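Local coordinates for protein similarities with probable monooxygenase (Photorhabdus luminescens, PDB 4HB9) that probably acts as an FAD-dependent monooxygenase, holding flavin-adenine dinucleotide in a fold resembling that of aromatic-ring hydroxylases, at residues A[43-48]-A[109-114]; A[170-175]-A[306-311]; A[224-229]-A[240-245]. One frame throughout, in Å; residues are numbered along the deposited sequence.

Contact 1: A[43-48]-A[109-114]; sequences YGIHIN and ISRTEL. With FAD (flavin-adenine dinucleotide), chain B.
Y43 O is gripped by two donors where strand 106-110, paired antiparallel with strand 44-47, runs into helix 111-119 beside the FAD. R111 N, in the first residue of that helix, donates to it at 3.0 Å, and water 1 donates to Y43 O at 2.7 Å while accepting from T112 N. The pairing itself rests on I45 and I109, a hydrogen-bonded pair: I45 N meets I109 O at 2.8 Å and 172°, and I109 N returns a bond to I45 O. One step on, S110 caps the helix and forms a capping box with E113.

R111 has its CG trans to N (chi1 -180°) and an extended chain up to NE, which carries its guanidinium alongside Y43 to the cofactor. On the way its CD touches Y43 OH at 3.0 Å. NH1 then donates to the ribityl oxygen O4' of FAD at 2.8 Å, and NH2 to the phosphate oxygen O1A at 2.9 Å, in the guanidinium plane, so one group bridges the ribityl chain and the phosphate on the adenosine side. The Y43 ring lies between two partners: FAD C7 sits over one face, offset toward the rim and 3.3 Å from CD2, while R111 CB lies over the opposite face. I45 CD1 packs on R111 CB and L114 CD2. Farther along the strand, H46 N donates to flavin O4 at 2.8 Å, with an angle of 166° at the hydrogen.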
loop_
_atom_site.group_PDB
_atom_site.type_symbol
_atom_site.label_atom_id
_atom_site.label_comp_id
_atom_site.label_asym_id
_atom_site.label_seq_id
_atom_site.Cartn_x
_atom_site.Cartn_y
_atom_site.Cartn_z
ATOM N N TYR A 43 1.502 7.674 7.554
ATOM C CA TYR A 43 2.356 6.513 7.576
ATOM C C TYR A 43 3.456 6.513 6.546
ATOM O O TYR A 43 3.493 7.327 5.629
ATOM C CB TYR A 43 1.514 5.242 7.469
ATOM C CG TYR A 43 0.685 5.122 6.186
ATOM C CD1 TYR A 43 -0.592 5.687 6.107
ATOM C CD2 TYR A 43 1.171 4.444 5.087
ATOM C CE1 TYR A 43 -1.360 5.577 4.959
ATOM C CE2 TYR A 43 0.409 4.315 3.932
ATOM C CZ TYR A 43 -0.853 4.866 3.879
ATOM O OH TYR A 43 -1.587 4.735 2.742
ATOM N N GLY A 44 4.361 5.566 6.739
ATOM C CA GLY A 44 5.484 5.332 5.872
ATOM C C GLY A 44 5.332 4.090 5.013
ATOM O O GLY A 44 4.499 3.247 5.248
ATOM N N ILE A 45 6.126 4.022 3.971
ATOM C CA ILE A 45 6.149 2.871 3.074
ATOM C C ILE A 45 7.593 2.386 3.010
ATOM O O ILE A 45 8.515 3.184 2.941
ATOM C CB ILE A 45 5.602 3.273 1.704
ATOM C CG1 ILE A 45 4.082 3.389 1.816
ATOM C CG2 ILE A 45 5.942 2.236 0.606
ATOM C CD1 ILE A 45 3.499 4.271 0.778
ATOM N N HIS A 46 7.782 1.078 3.078
ATOM C CA HIS A 46 9.084 0.471 2.900
ATOM C C HIS A 46 9.155 -0.078 1.498
ATOM O O HIS A 46 8.327 -0.883 1.129
ATOM C CB HIS A 46 9.266 -0.651 3.899
ATOM C CG HIS A 46 9.324 -0.170 5.308
ATOM N ND1 HIS A 46 9.382 -1.023 6.386
ATOM C CD2 HIS A 46 9.361 1.086 5.812
ATOM C CE1 HIS A 46 9.437 -0.309 7.500
ATOM N NE2 HIS A 46 9.427 0.974 7.180
ATOM N N ILE A 47 10.126 0.390 0.733
ATOM C CA ILE A 47 10.303 -0.019 -0.648
ATOM C C ILE A 47 11.313 -1.166 -0.748
ATOM O O ILE A 47 12.435 -1.098 -0.204
ATOM C CB ILE A 47 10.719 1.192 -1.507
ATOM C CG1 ILE A 47 9.607 2.248 -1.510
ATOM C CG2 ILE A 47 11.125 0.770 -2.921
ATOM C CD1 ILE A 47 8.304 1.826 -2.151
ATOM N N ASN A 48 10.908 -2.249 -1.406
ATOM C CA ASN A 48 11.803 -3.387 -1.571
ATOM C C ASN A 48 12.405 -3.398 -2.973
ATOM O O ASN A 48 12.263 -2.423 -3.706
ATOM C CB ASN A 48 11.072 -4.678 -1.223
ATOM C CG ASN A 48 9.993 -5.040 -2.234
ATOM O OD1 ASN A 48 9.960 -4.558 -3.352
ATOM N ND2 ASN A 48 9.096 -5.880 -1.820
ATOM N N ILE A 109 10.405 5.569 3.280
ATOM C CA ILE A 109 9.984 6.916 2.901
ATOM C C ILE A 109 8.567 7.164 3.429
ATOM O O ILE A 109 7.827 6.216 3.693
ATOM C CB ILE A 109 10.082 7.093 1.366
ATOM C CG1 ILE A 109 9.884 8.566 0.957
ATOM C CG2 ILE A 109 9.158 6.096 0.678
ATOM C CD1 ILE A 109 10.226 8.884 -0.495
ATOM N N SER A 110 8.181 8.425 3.628
ATOM C CA SER A 110 6.813 8.690 4.027
ATOM C C SER A 110 5.931 8.509 2.803
ATOM O O SER A 110 6.374 8.726 1.675
ATOM C CB SER A 110 6.630 10.104 4.597
ATOM O OG SER A 110 6.893 11.082 3.611
ATOM N N ARG A 111 4.690 8.101 3.026
ATOM C CA ARG A 111 3.718 8.081 1.928
ATOM C C ARG A 111 3.558 9.458 1.307
ATOM O O ARG A 111 3.515 9.585 0.071
ATOM C CB ARG A 111 2.368 7.534 2.352
ATOM C CG ARG A 111 1.412 7.532 1.163
ATOM C CD ARG A 111 0.117 6.794 1.385
ATOM N NE ARG A 111 -0.683 6.820 0.157
ATOM C CZ ARG A 111 -0.924 5.769 -0.638
ATOM N NH1 ARG A 111 -0.452 4.574 -0.346
ATOM N NH2 ARG A 111 -1.634 5.935 -1.749
ATOM N N THR A 112 3.513 10.502 2.130
ATOM C CA THR A 112 3.329 11.861 1.586
ATOM C C THR A 112 4.483 12.268 0.645
ATOM O O THR A 112 4.236 12.742 -0.453
ATOM C CB THR A 112 3.061 12.939 2.654
ATOM O OG1 THR A 112 2.901 14.215 2.010
ATOM C CG2 THR A 112 4.203 13.049 3.652
ATOM N N GLU A 113 5.733 12.023 1.029
ATOM C CA GLU A 113 6.847 12.339 0.137
ATOM C C GLU A 113 6.838 11.516 -1.137
ATOM O O GLU A 113 7.143 12.033 -2.193
ATOM C CB GLU A 113 8.205 12.147 0.827
ATOM C CG GLU A 113 8.545 13.176 1.913
ATOM C CD GLU A 113 9.676 12.651 2.805
ATOM O OE1 GLU A 113 9.479 11.596 3.466
ATOM O OE2 GLU A 113 10.800 13.203 2.733
ATOM N N LEU A 114 6.565 10.223 -1.014
ATOM C CA LEU A 114 6.536 9.349 -2.153
ATOM C C LEU A 114 5.490 9.837 -3.148
ATOM O O LEU A 114 5.782 9.919 -4.366
ATOM C CB LEU A 114 6.281 7.908 -1.746
ATOM C CG LEU A 114 6.244 6.875 -2.864
ATOM C CD1 LEU A 114 7.535 6.851 -3.650
ATOM C CD2 LEU A 114 5.943 5.514 -2.283
HETATM P PA FAD B . -3.765 3.604 -3.963
HETATM O O1A FAD B . -2.334 4.036 -3.785
HETATM O O2A FAD B . -4.756 3.436 -2.862
HETATM O O5B FAD B . -4.421 4.537 -5.086
HETATM C C5B FAD B . -5.774 4.407 -5.482
HETATM C C4B FAD B . -6.139 5.752 -6.081
HETATM O O4B FAD B . -7.392 5.621 -6.776
HETATM C C3B FAD B . -6.298 6.869 -5.031
HETATM O O3B FAD B . -5.637 8.069 -5.436
HETATM C C2B FAD B . -7.802 7.040 -4.973
HETATM O O2B FAD B . -8.254 8.328 -4.596
HETATM C C1B FAD B . -8.193 6.727 -6.425
HETATM N N9A FAD B . -9.584 6.326 -6.645
HETATM C C8A FAD B . -10.307 5.416 -5.939
HETATM N N7A FAD B . -11.546 5.249 -6.483
HETATM C C5A FAD B . -11.604 6.079 -7.547
HETATM C C6A FAD B . -12.643 6.398 -8.546
HETATM N N6A FAD B . -13.835 5.770 -8.424
HETATM N N1A FAD B . -12.362 7.316 -9.493
HETATM C C2A FAD B . -11.145 7.902 -9.569
HETATM N N3A FAD B . -10.144 7.663 -8.698
HETATM C C4A FAD B . -10.321 6.764 -7.675
HETATM N N1 FAD B . 2.970 -1.110 1.039
HETATM C C2 FAD B . 4.267 -1.480 0.930
HETATM O O2 FAD B . 4.706 -2.059 -0.124
HETATM N N3 FAD B . 5.126 -1.233 1.937
HETATM C C4 FAD B . 4.790 -0.679 3.106
HETATM O O4 FAD B . 5.660 -0.495 3.998
HETATM C C4X FAD B . 3.392 -0.291 3.316
HETATM N N5 FAD B . 2.962 0.295 4.470
HETATM C C5X FAD B . 1.658 0.625 4.609
HETATM C C6 FAD B . 1.197 1.199 5.789
HETATM C C7 FAD B . -0.143 1.556 5.952
HETATM C C7M FAD B . -0.643 2.184 7.240
HETATM C C8 FAD B . -1.098 1.309 4.859
HETATM C C8M FAD B . -2.554 1.695 5.000
HETATM C C9 FAD B . -0.645 0.734 3.676
HETATM C C9A FAD B . 0.692 0.379 3.495
HETATM N N10 FAD B . 1.145 -0.207 2.292
HETATM C C10 FAD B . 2.484 -0.560 2.173
HETATM C "C1'" FAD B . 0.233 -0.521 1.173
HETATM C "C2'" FAD B . 0.202 0.566 0.100
HETATM O "O2'" FAD B . -0.005 1.845 0.674
HETATM C "C3'" FAD B . -0.930 0.261 -0.879
HETATM O "O3'" FAD B . -0.913 -1.135 -1.176
HETATM C "C4'" FAD B . -0.744 1.043 -2.171
HETATM O "O4'" FAD B . -1.189 2.367 -1.940
HETATM C "C5'" FAD B . -1.534 0.458 -3.322
HETATM O "O5'" FAD B . -1.283 1.267 -4.453
HETATM P P FAD B . -2.496 1.502 -5.485
HETATM O O1P FAD B . -1.935 2.470 -6.498
HETATM O O2P FAD B . -3.034 0.163 -5.916
HETATM O O3P FAD B . -3.717 2.173 -4.689
HETATM O O HOH W 1 3.022 9.948 4.991
#

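Contact 2: A[170-175]-A[306-311]; sequences KQYLPF and LPWKSS. With EDO (1,2-ethanediol), chain C; EDO (1,2-ethanediol), chain J.
Y172 reaches from the end of helix 167-172 to W308 and S311 in the loop before strand 313-315. Its CB already points to that loop; a chi1 of -175°, which sets CG beside the carbonyl carbon, turns the ring off the line of that first bond and carries OH to S311. Along one side of the ring, CD1 lies near O2 of an ethanediol (chain J), and CE1 is 3.5 Å from S311 OG. On the other side CE2 comes to 3.9 Å from W308 NE1; the two ring planes stand at 84°, in an oblique pairing. At the tip, S311 OG donates to Y172 OH at 3.0 Å and accepts from V313 N at the start of the next strand. Water 2 also bonds with Y172 OH and accepts from S311 N, giving the phenol oxygen a second tie to the same residue.

L173 supplies the apolar half. Its CD1 stands over the W308 six-membered ring, 3.8 Å from the centroid and 10° off the normal, a CH-pi contact; CD2 lies over one face of the Y172 ring, offset toward the rim. W308 is held from elsewhere by E363, which accepts from NE1, and by a cation-pi contact with R367. The chain J ethanediol, probably from the crystallisation liquor, links the two segments, its O2 donating to Y172 O and its O1 to K309 O. This surface contact joins a helix end to the loop leading into strand 313-315, an outer strand of the parallel sheet in the Rossmann-type, dinucleotide-binding part of the fold.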
loop_
_atom_site.group_PDB
_atom_site.type_symbol
_atom_site.label_atom_id
_atom_site.label_comp_id
_atom_site.label_asym_id
_atom_site.label_seq_id
_atom_site.Cartn_x
_atom_site.Cartn_y
_atom_site.Cartn_z
ATOM N N LYS A 170 -14.921 -4.111 -9.892
ATOM C CA LYS A 170 -16.278 -4.556 -9.561
ATOM C C LYS A 170 -17.116 -4.692 -10.839
ATOM O O LYS A 170 -17.959 -5.576 -10.930
ATOM C CB LYS A 170 -16.933 -3.616 -8.547
ATOM C CG LYS A 170 -16.534 -3.843 -7.091
ATOM C CD LYS A 170 -17.001 -2.672 -6.225
ATOM C CE LYS A 170 -17.146 -2.985 -4.746
ATOM N NZ LYS A 170 -16.108 -3.893 -4.209
ATOM N N GLN A 171 -16.858 -3.842 -11.828
ATOM C CA GLN A 171 -17.572 -3.920 -13.095
ATOM C C GLN A 171 -16.990 -4.978 -13.997
ATOM O O GLN A 171 -17.738 -5.760 -14.567
ATOM C CB GLN A 171 -17.596 -2.598 -13.826
ATOM C CG GLN A 171 -18.375 -2.709 -15.117
ATOM C CD GLN A 171 -18.521 -1.425 -15.893
ATOM O OE1 GLN A 171 -18.492 -0.309 -15.344
ATOM N NE2 GLN A 171 -18.724 -1.581 -17.191
ATOM N N TYR A 172 -15.659 -5.023 -14.106
ATOM C CA TYR A 172 -14.991 -5.897 -15.036
ATOM C C TYR A 172 -14.960 -7.353 -14.571
ATOM O O TYR A 172 -15.196 -8.253 -15.382
ATOM C CB TYR A 172 -13.564 -5.391 -15.305
ATOM C CG TYR A 172 -12.793 -6.154 -16.362
ATOM C CD1 TYR A 172 -13.378 -6.501 -17.578
ATOM C CD2 TYR A 172 -11.470 -6.517 -16.155
ATOM C CE1 TYR A 172 -12.664 -7.182 -18.552
ATOM C CE2 TYR A 172 -10.747 -7.198 -17.118
ATOM C CZ TYR A 172 -11.351 -7.537 -18.314
ATOM O OH TYR A 172 -10.618 -8.198 -19.268
ATOM N N LEU A 173 -14.682 -7.582 -13.290
ATOM C CA LEU A 173 -14.519 -8.922 -12.743
ATOM C C LEU A 173 -15.398 -9.033 -11.490
ATOM O O LEU A 173 -14.887 -9.175 -10.388
ATOM C CB LEU A 173 -13.051 -9.189 -12.398
ATOM C CG LEU A 173 -12.052 -9.104 -13.551
ATOM C CD1 LEU A 173 -10.627 -9.351 -13.070
ATOM C CD2 LEU A 173 -12.388 -10.112 -14.635
ATOM N N PRO A 174 -16.725 -8.943 -11.666
ATOM C CA PRO A 174 -17.659 -8.870 -10.544
ATOM C C PRO A 174 -17.644 -10.071 -9.614
ATOM O O PRO A 174 -18.083 -9.943 -8.478
ATOM C CB PRO A 174 -19.035 -8.777 -11.225
ATOM C CG PRO A 174 -18.837 -9.337 -12.573
ATOM C CD PRO A 174 -17.438 -8.984 -12.955
ATOM N N PHE A 175 -17.149 -11.213 -10.079
ATOM C CA PHE A 175 -17.211 -12.426 -9.266
ATOM C C PHE A 175 -16.031 -12.609 -8.306
ATOM O O PHE A 175 -16.073 -13.490 -7.451
ATOM C CB PHE A 175 -17.413 -13.649 -10.163
ATOM C CG PHE A 175 -18.725 -13.621 -10.902
ATOM C CD1 PHE A 175 -19.929 -13.645 -10.200
ATOM C CD2 PHE A 175 -18.764 -13.544 -12.291
ATOM C CE1 PHE A 175 -21.141 -13.606 -10.868
ATOM C CE2 PHE A 175 -19.975 -13.504 -12.966
ATOM C CZ PHE A 175 -21.162 -13.537 -12.253
ATOM N N LEU A 306 -7.897 -16.882 -10.779
ATOM C CA LEU A 306 -7.967 -17.757 -11.964
ATOM C C LEU A 306 -7.904 -16.888 -13.200
ATOM O O LEU A 306 -8.319 -15.746 -13.160
ATOM C CB LEU A 306 -9.297 -18.497 -11.984
ATOM C CG LEU A 306 -9.543 -19.470 -10.827
ATOM C CD1 LEU A 306 -11.041 -19.713 -10.648
ATOM C CD2 LEU A 306 -8.795 -20.759 -11.087
ATOM N N PRO A 307 -7.413 -17.434 -14.317
ATOM C CA PRO A 307 -7.411 -16.614 -15.532
ATOM C C PRO A 307 -8.779 -16.105 -15.942
ATOM O O PRO A 307 -9.817 -16.729 -15.667
ATOM C CB PRO A 307 -6.803 -17.536 -16.596
ATOM C CG PRO A 307 -6.800 -18.900 -16.011
ATOM C CD PRO A 307 -6.742 -18.726 -14.525
ATOM N N TRP A 308 -8.782 -14.918 -16.535
ATOM C CA TRP A 308 -9.967 -14.379 -17.157
ATOM C C TRP A 308 -9.618 -14.035 -18.610
ATOM O O TRP A 308 -8.433 -13.965 -18.974
ATOM C CB TRP A 308 -10.465 -13.167 -16.388
ATOM C CG TRP A 308 -9.472 -12.058 -16.254
ATOM C CD1 TRP A 308 -9.250 -11.051 -17.153
ATOM C CD2 TRP A 308 -8.590 -11.821 -15.152
ATOM N NE1 TRP A 308 -8.275 -10.200 -16.681
ATOM C CE2 TRP A 308 -7.840 -10.655 -15.462
ATOM C CE3 TRP A 308 -8.334 -12.494 -13.940
ATOM C CZ2 TRP A 308 -6.865 -10.140 -14.601
ATOM C CZ3 TRP A 308 -7.363 -11.967 -13.063
ATOM C CH2 TRP A 308 -6.638 -10.806 -13.411
ATOM N N LYS A 309 -10.639 -13.837 -19.435
ATOM C CA LYS A 309 -10.425 -13.481 -20.846
ATOM C C LYS A 309 -9.943 -12.030 -20.931
ATOM O O LYS A 309 -10.573 -11.143 -20.390
ATOM C CB LYS A 309 -11.719 -13.630 -21.661
ATOM C CG LYS A 309 -11.551 -13.359 -23.148
ATOM C CD LYS A 309 -12.890 -13.443 -23.880
ATOM C CE LYS A 309 -12.802 -12.937 -25.311
ATOM N NZ LYS A 309 -11.996 -13.834 -26.176
ATOM N N SER A 310 -8.853 -11.799 -21.640
ATOM C CA SER A 310 -8.245 -10.476 -21.675
ATOM C C SER A 310 -8.999 -9.557 -22.615
ATOM O O SER A 310 -9.641 -10.004 -23.581
ATOM C CB SER A 310 -6.792 -10.562 -22.096
ATOM O OG SER A 310 -6.052 -11.299 -21.156
ATOM N N SER A 311 -8.954 -8.269 -22.313
ATOM C CA SER A 311 -9.533 -7.271 -23.182
ATOM C C SER A 311 -8.717 -5.990 -23.041
ATOM O O SER A 311 -7.645 -6.003 -22.456
ATOM C CB SER A 311 -10.994 -7.038 -22.813
ATOM O OG SER A 311 -11.128 -6.373 -21.573
HETATM C C1 EDO C . -14.568 -12.810 -12.975
HETATM O O1 EDO C . -15.691 -12.085 -12.464
HETATM C C2 EDO C . -13.960 -13.704 -11.892
HETATM O O2 EDO C . -12.585 -14.008 -12.187
HETATM C C1 EDO J . -13.333 -11.205 -18.936
HETATM O O1 EDO J . -13.202 -10.254 -19.993
HETATM C C2 EDO J . -13.784 -10.503 -17.664
HETATM O O2 EDO J . -15.046 -9.853 -17.841
HETATM O O HOH W 2 -8.220 -7.734 -19.613
#

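Contact 3: A[224-229]-A[240-245]; sequences MWRAPV and IDNFIV
F243 and W225 form a hydrogen-bonded pair in the antiparallel beta hairpin of strands 218-228 and 240-251, part of a mixed sheet. Each amide of the pair donates to the other carbonyl oxygen, W225 N to F243 O at 2.9 Å, and A227 and D241 repeat the pattern two residues on. F243 has 100 Å² buried by the contact, the largest share. Its ring lies along strand 218-228: CD2 touches A227 CB at 3.8 Å, CE2 approaches A227 O, and V229 CA meets the ring at its edge. R189 of strand 179-191 adds a cation-pi contact. On the same face of the sheet, V245 CG2 sits over the W225 six-membered ring, 3.7 Å from the centroid and 14° off the normal, a CH-pi contact. W225 also touches the FAD, which brings this hairpin to the cofactor pocket.

The opposite face carries I240 and M224. I240 splits its two branches: CG2 lies over one face of the R226 guanidinium, 3.7 Å from NH2, and CD1 reaches P228 N at 4.0 Å. Helix 111-119 packs against this isoleucine through T112 and E113. M224 is a selenomethionine whose chain bends at its last torsion (chi3 62°), bringing CE back across to N242 CB at 3.5 Å. N242 and R226 run side by side, with guanidinium and amide planes 64° apart. R226 NH1 and N242 ND2, both donors, do not bond to each other; water 3 accepts from N242 ND2 at 2.7 Å and, weakly, from R226 NH1.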
loop_
_atom_site.group_PDB
_atom_site.type_symbol
_atom_site.label_atom_id
_atom_site.label_comp_id
_atom_site.label_asym_id
_atom_site.label_seq_id
_atom_site.Cartn_x
_atom_site.Cartn_y
_atom_site.Cartn_z
HETATM N N MSE A 224 9.711 0.868 12.032
HETATM C CA MSE A 224 9.829 2.318 11.943
HETATM C C MSE A 224 9.285 2.861 10.660
HETATM O O MSE A 224 9.362 2.203 9.616
HETATM C CB MSE A 224 11.311 2.689 12.070
HETATM C CG MSE A 224 11.666 2.794 13.559
HETATM SE SE MSE A 224 13.506 3.436 13.832
HETATM C CE MSE A 224 13.296 5.191 12.994
ATOM N N TRP A 225 8.707 4.050 10.739
ATOM C CA TRP A 225 8.265 4.794 9.574
ATOM C C TRP A 225 8.919 6.175 9.554
ATOM O O TRP A 225 9.162 6.780 10.591
ATOM C CB TRP A 225 6.781 5.062 9.637
ATOM C CG TRP A 225 5.853 3.937 9.297
ATOM C CD1 TRP A 225 6.094 2.852 8.519
ATOM C CD2 TRP A 225 4.479 3.842 9.714
ATOM N NE1 TRP A 225 4.952 2.062 8.453
ATOM C CE2 TRP A 225 3.957 2.655 9.181
ATOM C CE3 TRP A 225 3.657 4.636 10.511
ATOM C CZ2 TRP A 225 2.642 2.254 9.417
ATOM C CZ3 TRP A 225 2.343 4.247 10.715
ATOM C CH2 TRP A 225 1.858 3.079 10.174
ATOM N N ARG A 226 9.101 6.695 8.356
ATOM C CA ARG A 226 9.237 8.120 8.165
ATOM C C ARG A 226 7.852 8.667 7.847
ATOM O O ARG A 226 7.138 8.115 7.021
ATOM C CB ARG A 226 10.290 8.389 7.099
ATOM C CG ARG A 226 11.655 8.169 7.747
ATOM C CD ARG A 226 12.790 8.538 6.891
ATOM N NE ARG A 226 12.859 9.957 6.561
ATOM C CZ ARG A 226 13.487 10.883 7.281
ATOM N NH1 ARG A 226 14.033 10.574 8.457
ATOM N NH2 ARG A 226 13.543 12.131 6.829
ATOM N N ALA A 227 7.434 9.694 8.563
ATOM C CA ALA A 227 6.070 10.186 8.456
ATOM C C ALA A 227 5.964 11.630 8.919
ATOM O O ALA A 227 6.812 12.102 9.648
ATOM C CB ALA A 227 5.143 9.300 9.274
ATOM N N PRO A 228 4.914 12.329 8.513
ATOM C CA PRO A 228 4.757 13.704 8.935
ATOM C C PRO A 228 4.339 13.865 10.416
ATOM O O PRO A 228 3.507 13.128 10.926
ATOM C CB PRO A 228 3.706 14.255 7.983
ATOM C CG PRO A 228 3.008 13.082 7.400
ATOM C CD PRO A 228 3.852 11.874 7.598
ATOM N N VAL A 229 4.941 14.840 11.078
ATOM C CA VAL A 229 4.630 15.166 12.468
ATOM C C VAL A 229 3.183 15.642 12.545
ATOM O O VAL A 229 2.425 15.174 13.371
ATOM C CB VAL A 229 5.572 16.254 13.014
ATOM C CG1 VAL A 229 5.126 16.749 14.395
ATOM C CG2 VAL A 229 6.983 15.729 13.068
ATOM N N ILE A 240 8.961 15.904 8.303
ATOM C CA ILE A 240 9.128 14.447 8.350
ATOM C C ILE A 240 10.035 14.054 9.515
ATOM O O ILE A 240 11.103 14.642 9.700
ATOM C CB ILE A 240 9.699 13.910 7.037
ATOM C CG1 ILE A 240 8.841 14.386 5.858
ATOM C CG2 ILE A 240 9.811 12.385 7.093
ATOM C CD1 ILE A 240 7.393 13.925 5.878
ATOM N N ASP A 241 9.594 13.079 10.304
ATOM C CA ASP A 241 10.413 12.559 11.400
ATOM C C ASP A 241 10.289 11.044 11.444
ATOM O O ASP A 241 9.471 10.442 10.710
ATOM C CB ASP A 241 9.972 13.187 12.723
ATOM C CG ASP A 241 11.084 13.215 13.802
ATOM O OD1 ASP A 241 12.214 12.704 13.599
ATOM O OD2 ASP A 241 10.775 13.727 14.895
ATOM N N ASN A 242 11.121 10.448 12.285
ATOM C CA ASN A 242 11.094 9.031 12.578
ATOM C C ASN A 242 10.012 8.710 13.602
ATOM O O ASN A 242 9.871 9.410 14.627
ATOM C CB ASN A 242 12.461 8.574 13.127
ATOM C CG ASN A 242 13.614 8.905 12.197
ATOM O OD1 ASN A 242 14.510 9.682 12.545
ATOM N ND2 ASN A 242 13.609 8.320 11.026
ATOM N N PHE A 243 9.248 7.656 13.304
ATOM C CA PHE A 243 8.219 7.156 14.184
ATOM C C PHE A 243 8.465 5.677 14.405
ATOM O O PHE A 243 8.781 4.954 13.442
ATOM C CB PHE A 243 6.827 7.333 13.554
ATOM C CG PHE A 243 6.305 8.734 13.640
ATOM C CD1 PHE A 243 5.392 9.093 14.618
ATOM C CD2 PHE A 243 6.733 9.698 12.740
ATOM C CE1 PHE A 243 4.924 10.386 14.721
ATOM C CE2 PHE A 243 6.297 11.012 12.864
ATOM C CZ PHE A 243 5.366 11.342 13.837
ATOM N N ILE A 244 8.288 5.222 15.648
ATOM C CA ILE A 244 8.148 3.793 15.886
ATOM C C ILE A 244 6.719 3.438 15.499
ATOM O O ILE A 244 5.767 4.156 15.831
ATOM C CB ILE A 244 8.463 3.390 17.347
ATOM C CG1 ILE A 244 9.912 3.735 17.657
ATOM C CG2 ILE A 244 8.197 1.904 17.567
ATOM C CD1 ILE A 244 10.392 3.335 19.038
ATOM N N VAL A 245 6.572 2.363 14.752
ATOM C CA VAL A 245 5.266 1.864 14.434
ATOM C C VAL A 245 5.108 0.557 15.166
ATOM O O VAL A 245 6.018 -0.277 15.165
ATOM C CB VAL A 245 4.995 1.732 12.907
ATOM C CG1 VAL A 245 6.118 1.048 12.136
ATOM C CG2 VAL A 245 3.673 1.003 12.660
HETATM O O HOH W 3 15.457 7.569 9.228
#

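Contacts 1 and 3 form one region and contact 2 a separate one. The centres of contacts 1 and 3 are about 10 Å apart and the two touch directly: H46 NE2 probably bonds to M224 O, and Y43 packs against W225, so the three-stranded antiparallel sheet meets the larger mixed sheet beside the flavin. Contact 2 lies by the parallel sheet, with its centre about 31 Å from that of contact 1 and about 38 Å from that of contact 3, across the chain's centre. Along the chain contact 1 closes first; the hairpin of contact 3 then falls between 170-175 and 306-311. Cofactor binding thus concerns contact 1 and W225 of contact 3, whereas contact 2 ties surface segments.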